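Local coordinates for periplasmic sugar-binding protein (PDB 4RXU) that binds beta-D-glucopyranose and probably serves as the periplasmic solute-binding component of an ABC-type sugar transporter, at residues T325-G329 with K330-P334; F67-S71 with S72-K76. One frame throughout, in Å; residues are numbered along the deposited sequence.

Overall arrangement
Both contacts are local, made where the chain turns, and both belong to the lobe built round the larger, mixed sheet. Contact 1 is the hairpin of strands 325-327 and 332-343 at the surface of the lobe; contact 2, partly buried, leads from the end of strand 61-67 into helix 72-84. Their centres lie about 23 Å apart and their nearest atoms about 12 Å, so they do not touch, though both involve strands of that sheet. In contact 1, asparagine side chains take up the backbone amides of a tight turn, and the strands pair beside it. In contact 2, a serine caps a helix, while a lysine-glutamine bond and a water add side-chain links.

Contact 1. Residues T325-G329 with K330-P334; sequences TYNNG and KKDVP
Y326 and V333 face each other as the antiparallel hydrogen-bonded pair of a β-hairpin: Y326 N gives to V333 O at 3.0 Å, and V333 N answers to Y326 O at 2.9 Å. Further along, N328 N donates to K331 O at 2.9 Å and closes the hairpin round G329 and K330. The amides of the turn go to side chains. N328 OD1 accepts from K331 N at 2.8 Å and from K330 N at 3.0 Å, and the two donors come in from opposite faces of the amide plane. N328 turns its CG back over its own backbone (chi1 85°), which brings the amide across the turn. The other end, N328 ND2, is taken up by the carbonyls of I121 and T124, so this buried side chain is bonded at both polar atoms, and V333 CG2 packs crosswise against it. N327, on the other face of the hairpin, takes the remaining turn amide: its OD1 accepts G329 N at 2.9 Å, from above the carbonyl plane, to form an Asx turn. Its ND2 spans the strands to D332 OD1 at 3.0 Å. That bond is nearly straight (166°) and lies in the amide's own plane, but it meets the carboxylate on its anti side and well out of that group's plane, the two planes standing 79° apart. T325 OG1 rests beside D332 CB at 3.6 Å. Beyond the hairpin, K330 NZ forms a salt bridge with E123, K331 NZ reaches the V127 carbonyl, and Y326 OH bonds to Q337 while its ring meets Y130 edge to face. With the amides of G329, K330 and K331 all held by asparagine oxygens, the shape of the turn probably depends on these two side chains as well as on strand pairing.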
ATOM      1  N   THR A 325       6.725 -17.074  -1.031  1.00 10.54           N
ATOM      2  CA  THR A 325       7.776 -16.206  -0.460  1.00 11.81           C
ATOM      3  C   THR A 325       7.810 -14.837  -1.139  1.00 11.66           C
ATOM      4  O   THR A 325       7.325 -14.673  -2.277  1.00 12.75           O
ATOM      5  CB  THR A 325       9.194 -16.824  -0.574  1.00 12.88           C
ATOM      6  OG1 THR A 325       9.522 -17.056  -1.943  1.00 16.48           O
ATOM      7  CG2 THR A 325       9.327 -18.141   0.290  1.00 13.75           C
ATOM      8  N   TYR A 326       8.398 -13.867  -0.435  1.00 11.73           N
ATOM      9  CA  TYR A 326       8.772 -12.605  -1.051  1.00 12.20           C
ATOM     10  C   TYR A 326      10.251 -12.432  -0.833  1.00 14.67           C
ATOM     11  O   TYR A 326      10.736 -12.538   0.280  1.00 11.13           O
ATOM     12  CB  TYR A 326       8.060 -11.394  -0.435  1.00 11.77           C
ATOM     13  CG  TYR A 326       6.620 -11.204  -0.847  1.00 11.09           C
ATOM     14  CD1 TYR A 326       5.649 -12.150  -0.533  1.00 11.22           C
ATOM     15  CD2 TYR A 326       6.230 -10.077  -1.535  1.00 12.97           C
ATOM     16  CE1 TYR A 326       4.326 -11.976  -0.913  1.00 11.16           C
ATOM     17  CE2 TYR A 326       4.912  -9.887  -1.910  1.00 12.52           C
ATOM     18  CZ  TYR A 326       3.969 -10.844  -1.617  1.00 11.32           C
ATOM     19  OH  TYR A 326       2.663 -10.613  -1.998  1.00 11.13           O
ATOM     20  N   ASN A 327      10.967 -12.107  -1.893  1.00 14.39           N
ATOM     21  CA  ASN A 327      12.369 -11.855  -1.751  1.00 12.62           C
ATOM     22  C   ASN A 327      12.620 -10.474  -1.193  1.00 11.63           C
ATOM     23  O   ASN A 327      12.017  -9.472  -1.611  1.00 13.64           O
ATOM     24  CB  ASN A 327      13.083 -11.981  -3.089  1.00 12.17           C
ATOM     25  CG  ASN A 327      14.593 -11.814  -2.956  1.00 14.33           C
ATOM     26  OD1 ASN A 327      15.144 -10.727  -3.145  1.00 15.15           O
ATOM     27  ND2 ASN A 327      15.248 -12.875  -2.553  1.00 12.91           N
ATOM     28  N   ASN A 328      13.574 -10.412  -0.279  1.00 10.02           N
ATOM     29  CA  ASN A 328      13.867  -9.149   0.395  1.00 11.25           C
ATOM     30  C   ASN A 328      15.293  -8.634   0.147  1.00 11.89           C
ATOM     31  O   ASN A 328      15.743  -7.713   0.816  1.00 11.11           O
ATOM     32  CB  ASN A 328      13.582  -9.290   1.891  1.00 10.38           C
ATOM     33  CG  ASN A 328      14.739  -9.873   2.657  1.00 10.56           C
ATOM     34  OD1 ASN A 328      15.616 -10.523   2.081  1.00 10.45           O
ATOM     35  ND2 ASN A 328      14.791  -9.594   3.956  1.00 11.41           N
ATOM     36  N   GLY A 329      15.959  -9.190  -0.863  1.00 12.86           N
ATOM     37  CA  GLY A 329      17.348  -8.832  -1.192  1.00 13.75           C
ATOM     38  C   GLY A 329      18.389  -9.816  -0.685  1.00 13.50           C
ATOM     39  O   GLY A 329      19.488  -9.957  -1.258  1.00 15.57           O
ATOM     40  N   LYS A 330      18.038 -10.496   0.394  1.00 12.18           N
ATOM     41  CA  LYS A 330      18.893 -11.531   1.007  0.50 11.72           C
ATOM     42  C   LYS A 330      18.243 -12.894   1.202  1.00 11.55           C
ATOM     43  O   LYS A 330      18.944 -13.921   1.227  1.00 13.07           O
ATOM     44  CB  LYS A 330      19.424 -11.060   2.351  0.50 14.82           C
ATOM     45  CG  LYS A 330      20.423  -9.925   2.220  0.50 19.12           C
ATOM     46  CD  LYS A 330      21.735 -10.351   1.577  0.50 25.22           C
ATOM     47  CE  LYS A 330      22.741  -9.205   1.528  0.50 30.84           C
ATOM     48  NZ  LYS A 330      22.363  -8.225   0.468  0.50 30.98           N
ATOM     49  N   LYS A 331      16.920 -12.916   1.319  1.00 10.57           N
ATOM     50  CA  LYS A 331      16.192 -14.121   1.692  1.00 12.83           C
ATOM     51  C   LYS A 331      14.851 -14.120   0.985  1.00 12.29           C
ATOM     52  O   LYS A 331      14.252 -13.074   0.793  1.00 11.25           O
ATOM     53  CB  LYS A 331      16.004 -14.145   3.227  1.00 15.01           C
ATOM     54  CG  LYS A 331      15.076 -15.214   3.771  1.00 15.71           C
ATOM     55  CD  LYS A 331      15.049 -15.147   5.284  1.00 17.41           C
ATOM     56  CE  LYS A 331      14.204 -16.259   5.841  1.00 20.55           C
ATOM     57  NZ  LYS A 331      14.367 -16.288   7.300  1.00 23.39           N
ATOM     58  N   ASP A 332      14.413 -15.309   0.581  1.00 11.76           N
ATOM     59  CA  ASP A 332      13.016 -15.550   0.247  1.00  9.76           C
ATOM     60  C   ASP A 332      12.200 -15.771   1.519  1.00 10.73           C
ATOM     61  O   ASP A 332      12.210 -16.832   2.108  1.00 13.29           O
ATOM     62  CB  ASP A 332      12.892 -16.759  -0.675  1.00 11.52           C
ATOM     63  CG  ASP A 332      13.394 -16.482  -2.088  1.00 13.67           C
ATOM     64  OD1 ASP A 332      13.546 -15.297  -2.491  1.00 14.48           O
ATOM     65  OD2 ASP A 332      13.625 -17.481  -2.799  1.00 21.44           O
ATOM     66  N   VAL A 333      11.535 -14.722   1.972  1.00 11.53           N
ATOM     67  CA  VAL A 333      10.872 -14.759   3.274  1.00 10.75           C
ATOM     68  C   VAL A 333       9.527 -15.460   3.126  1.00 10.66           C
ATOM     69  O   VAL A 333       8.727 -15.069   2.268  1.00 11.55           O
ATOM     70  CB  VAL A 333      10.621 -13.327   3.814  1.00  8.64           C
ATOM     71  CG1 VAL A 333       9.903 -13.377   5.171  1.00 11.18           C
ATOM     72  CG2 VAL A 333      11.926 -12.532   3.883  1.00 10.53           C
ATOM     73  N   PRO A 334       9.268 -16.488   3.958  1.00 10.90           N
ATOM     74  CA  PRO A 334       7.965 -17.153   3.947  1.00 11.44           C
ATOM     75  C   PRO A 334       6.799 -16.177   4.133  1.00 12.18           C
ATOM     76  O   PRO A 334       6.807 -15.355   5.050  1.00 12.55           O
ATOM     77  CB  PRO A 334       8.058 -18.151   5.107  1.00 10.74           C
ATOM     78  CG  PRO A 334       9.518 -18.421   5.252  1.00 15.77           C
ATOM     79  CD  PRO A 334      10.187 -17.114   4.927  1.00 14.94           C
TER

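Contact 2. Residues F67-S71 with S72-K76; sequences FSQGS and SAKEK
S71 is the N-cap of helix 72-84, and its side chain accepts from the helix's first turn: K74 N reaches S71 OG at 3.0 Å in a nearly straight bond (166°). The hydroxyl gets there because it is anti to the backbone N (chi1 168°), swung forward over the start of the helix. S71 O meanwhile takes E75 N at 2.8 Å, so the capping residue serves one helix amide with its side chain and another with its carbonyl. Upstream, S71 N returns to S68 O at 3.0 Å, closing a type I' β turn with Q69 and G70 at its corners. This is the strand-to-helix connection after parallel strand 61-67 in the α/β lobe of a periplasmic binding protein; F67, at its start, packs on W45 of the glucose pocket. K74 bends at chi2 (65°) and again at chi4, bringing NZ to Q69 OE1 at 2.7 Å, almost in line with the amide C=O, while its CB touches S68 O at 3.5 Å. A leucine in its place would probably leave Q69 OE1 without this donor and the glutamine end freer to turn. S68 OG lies against E75 CB at 3.3 Å, and a water bonded to S68 OG donates to E75 OE2 at 2.7 Å. The same carboxylate oxygen accepts H95 N, and N78 OD1 is a further partner of S68 OG.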
ATOM      1  N   PHE A  67       4.246   3.177  17.816  1.00 10.98           N
ATOM      2  CA  PHE A  67       4.436   3.815  16.515  1.00 11.09           C
ATOM      3  C   PHE A  67       5.848   4.395  16.461  1.00 10.06           C
ATOM      4  O   PHE A  67       6.385   4.866  17.451  1.00 11.04           O
ATOM      5  CB  PHE A  67       3.401   4.924  16.230  1.00 10.72           C
ATOM      6  CG  PHE A  67       2.053   4.404  15.814  1.00 11.09           C
ATOM      7  CD1 PHE A  67       1.107   4.037  16.760  1.00 13.64           C
ATOM      8  CD2 PHE A  67       1.731   4.251  14.453  1.00 11.67           C
ATOM      9  CE1 PHE A  67      -0.130   3.547  16.379  1.00 19.58           C
ATOM     10  CE2 PHE A  67       0.502   3.754  14.075  1.00 15.78           C
ATOM     11  CZ  PHE A  67      -0.424   3.402  15.034  1.00 17.01           C
ATOM     12  N   SER A  68       6.387   4.432  15.256  1.00 10.61           N
ATOM     13  CA  SER A  68       7.746   4.867  14.997  1.00 10.60           C
ATOM     14  C   SER A  68       7.900   6.303  14.516  1.00 10.16           C
ATOM     15  O   SER A  68       9.024   6.762  14.313  1.00 11.75           O
ATOM     16  CB  SER A  68       8.398   3.901  14.019  1.00 12.93           C
ATOM     17  OG  SER A  68       8.401   2.588  14.577  1.00 11.23           O
ATOM     18  N   GLN A  69       6.790   7.001  14.306  1.00 12.05           N
ATOM     19  CA  GLN A  69       6.799   8.415  13.891  1.00 14.11           C
ATOM     20  C   GLN A  69       7.618   8.696  12.650  1.00 10.16           C
ATOM     21  O   GLN A  69       8.249   9.750  12.501  1.00 13.05           O
ATOM     22  CB  GLN A  69       7.287   9.264  15.022  1.00 13.72           C
ATOM     23  CG  GLN A  69       6.483   8.931  16.241  1.00 23.46           C
ATOM     24  CD  GLN A  69       7.095   9.553  17.405  1.00 41.06           C
ATOM     25  OE1 GLN A  69       7.873   8.928  18.125  1.00 67.43           O
ATOM     26  NE2 GLN A  69       6.786  10.813  17.602  1.00 37.79           N
ATOM     27  N   GLY A  70       7.610   7.724  11.764  1.00 11.08           N
ATOM     28  CA  GLY A  70       8.290   7.847  10.491  1.00 12.55           C
ATOM     29  C   GLY A  70       9.789   7.918  10.616  1.00 10.21           C
ATOM     30  O   GLY A  70      10.439   8.478   9.747  1.00 11.31           O
ATOM     31  N   SER A  71      10.324   7.372  11.714  1.00 10.11           N
ATOM     32  CA  SER A  71      11.758   7.389  11.998  1.00 11.37           C
ATOM     33  C   SER A  71      12.313   5.987  12.169  1.00 10.40           C
ATOM     34  O   SER A  71      11.918   5.269  13.093  1.00 11.28           O
ATOM     35  CB  SER A  71      12.033   8.161  13.279  1.00 12.72           C
ATOM     36  OG  SER A  71      13.360   7.953  13.713  1.00 12.78           O
ATOM     37  N   SER A  72      13.303   5.634  11.348  1.00 11.20           N
ATOM     38  CA  SER A  72      13.947   4.327  11.509  1.00 11.77           C
ATOM     39  C   SER A  72      14.692   4.235  12.835  1.00 11.00           C
ATOM     40  O   SER A  72      14.780   3.164  13.447  1.00 10.99           O
ATOM     41  CB  SER A  72      14.927   4.032  10.398  1.00 12.44           C
ATOM     42  OG  SER A  72      14.278   3.943   9.162  1.00 15.84           O
ATOM     43  N   ALA A  73      15.223   5.358  13.301  1.00 12.55           N
ATOM     44  CA  ALA A  73      15.930   5.329  14.560  1.00 12.31           C
ATOM     45  C   ALA A  73      14.957   5.091  15.719  1.00 13.47           C
ATOM     46  O   ALA A  73      15.253   4.322  16.651  1.00 12.66           O
ATOM     47  CB  ALA A  73      16.717   6.623  14.760  1.00 14.86           C
ATOM     48  N   LYS A  74      13.794   5.728  15.660  1.00 11.20           N
ATOM     49  CA  LYS A  74      12.795   5.507  16.715  1.00 11.67           C
ATOM     50  C   LYS A  74      12.248   4.085  16.625  1.00  9.00           C
ATOM     51  O   LYS A  74      12.006   3.441  17.626  1.00 10.12           O
ATOM     52  CB  LYS A  74      11.653   6.507  16.622  1.00  9.78           C
ATOM     53  CG  LYS A  74      10.581   6.319  17.678  1.00 12.61           C
ATOM     54  CD  LYS A  74      11.110   6.589  19.069  1.00 12.55           C
ATOM     55  CE  LYS A  74      10.087   6.522  20.190  1.00 14.74           C
ATOM     56  NZ  LYS A  74       9.105   7.617  20.188  1.00 20.74           N
ATOM     57  N   GLU A  75      12.039   3.610  15.407  1.00  8.30           N
ATOM     58  CA  GLU A  75      11.612   2.236  15.197  1.00 10.34           C
ATOM     59  C   GLU A  75      12.534   1.224  15.892  1.00  9.01           C
ATOM     60  O   GLU A  75      12.095   0.326  16.590  1.00  9.72           O
ATOM     61  CB  GLU A  75      11.556   2.008  13.696  1.00  9.59           C
ATOM     62  CG  GLU A  75      11.263   0.590  13.274  1.00 10.21           C
ATOM     63  CD  GLU A  75      11.319   0.541  11.772  1.00 10.41           C
ATOM     64  OE1 GLU A  75      12.417   0.235  11.231  1.00 12.84           O
ATOM     65  OE2 GLU A  75      10.294   0.892  11.142  1.00 11.81           O
ATOM     66  N   LYS A  76      13.825   1.445  15.733  1.00 10.38           N
ATOM     67  CA  LYS A  76      14.792   0.566  16.338  1.00 13.25           C
ATOM     68  C   LYS A  76      14.695   0.655  17.861  1.00  9.42           C
ATOM     69  O   LYS A  76      14.745  -0.384  18.529  1.00 10.23           O
ATOM     70  CB  LYS A  76      16.219   0.849  15.855  1.00 13.34           C
ATOM     71  CG  LYS A  76      17.202  -0.194  16.354  1.00 15.98           C
ATOM     72  CD  LYS A  76      18.590   0.051  15.828  1.00 22.39           C
ATOM     73  CE  LYS A  76      19.497  -1.152  16.047  1.00 29.67           C
ATOM     74  NZ  LYS A  76      19.582  -1.395  17.506  1.00 47.99           N
TER
HETATM   75  O   HOH W   1       7.889   1.144  12.280  1.00 12.27           O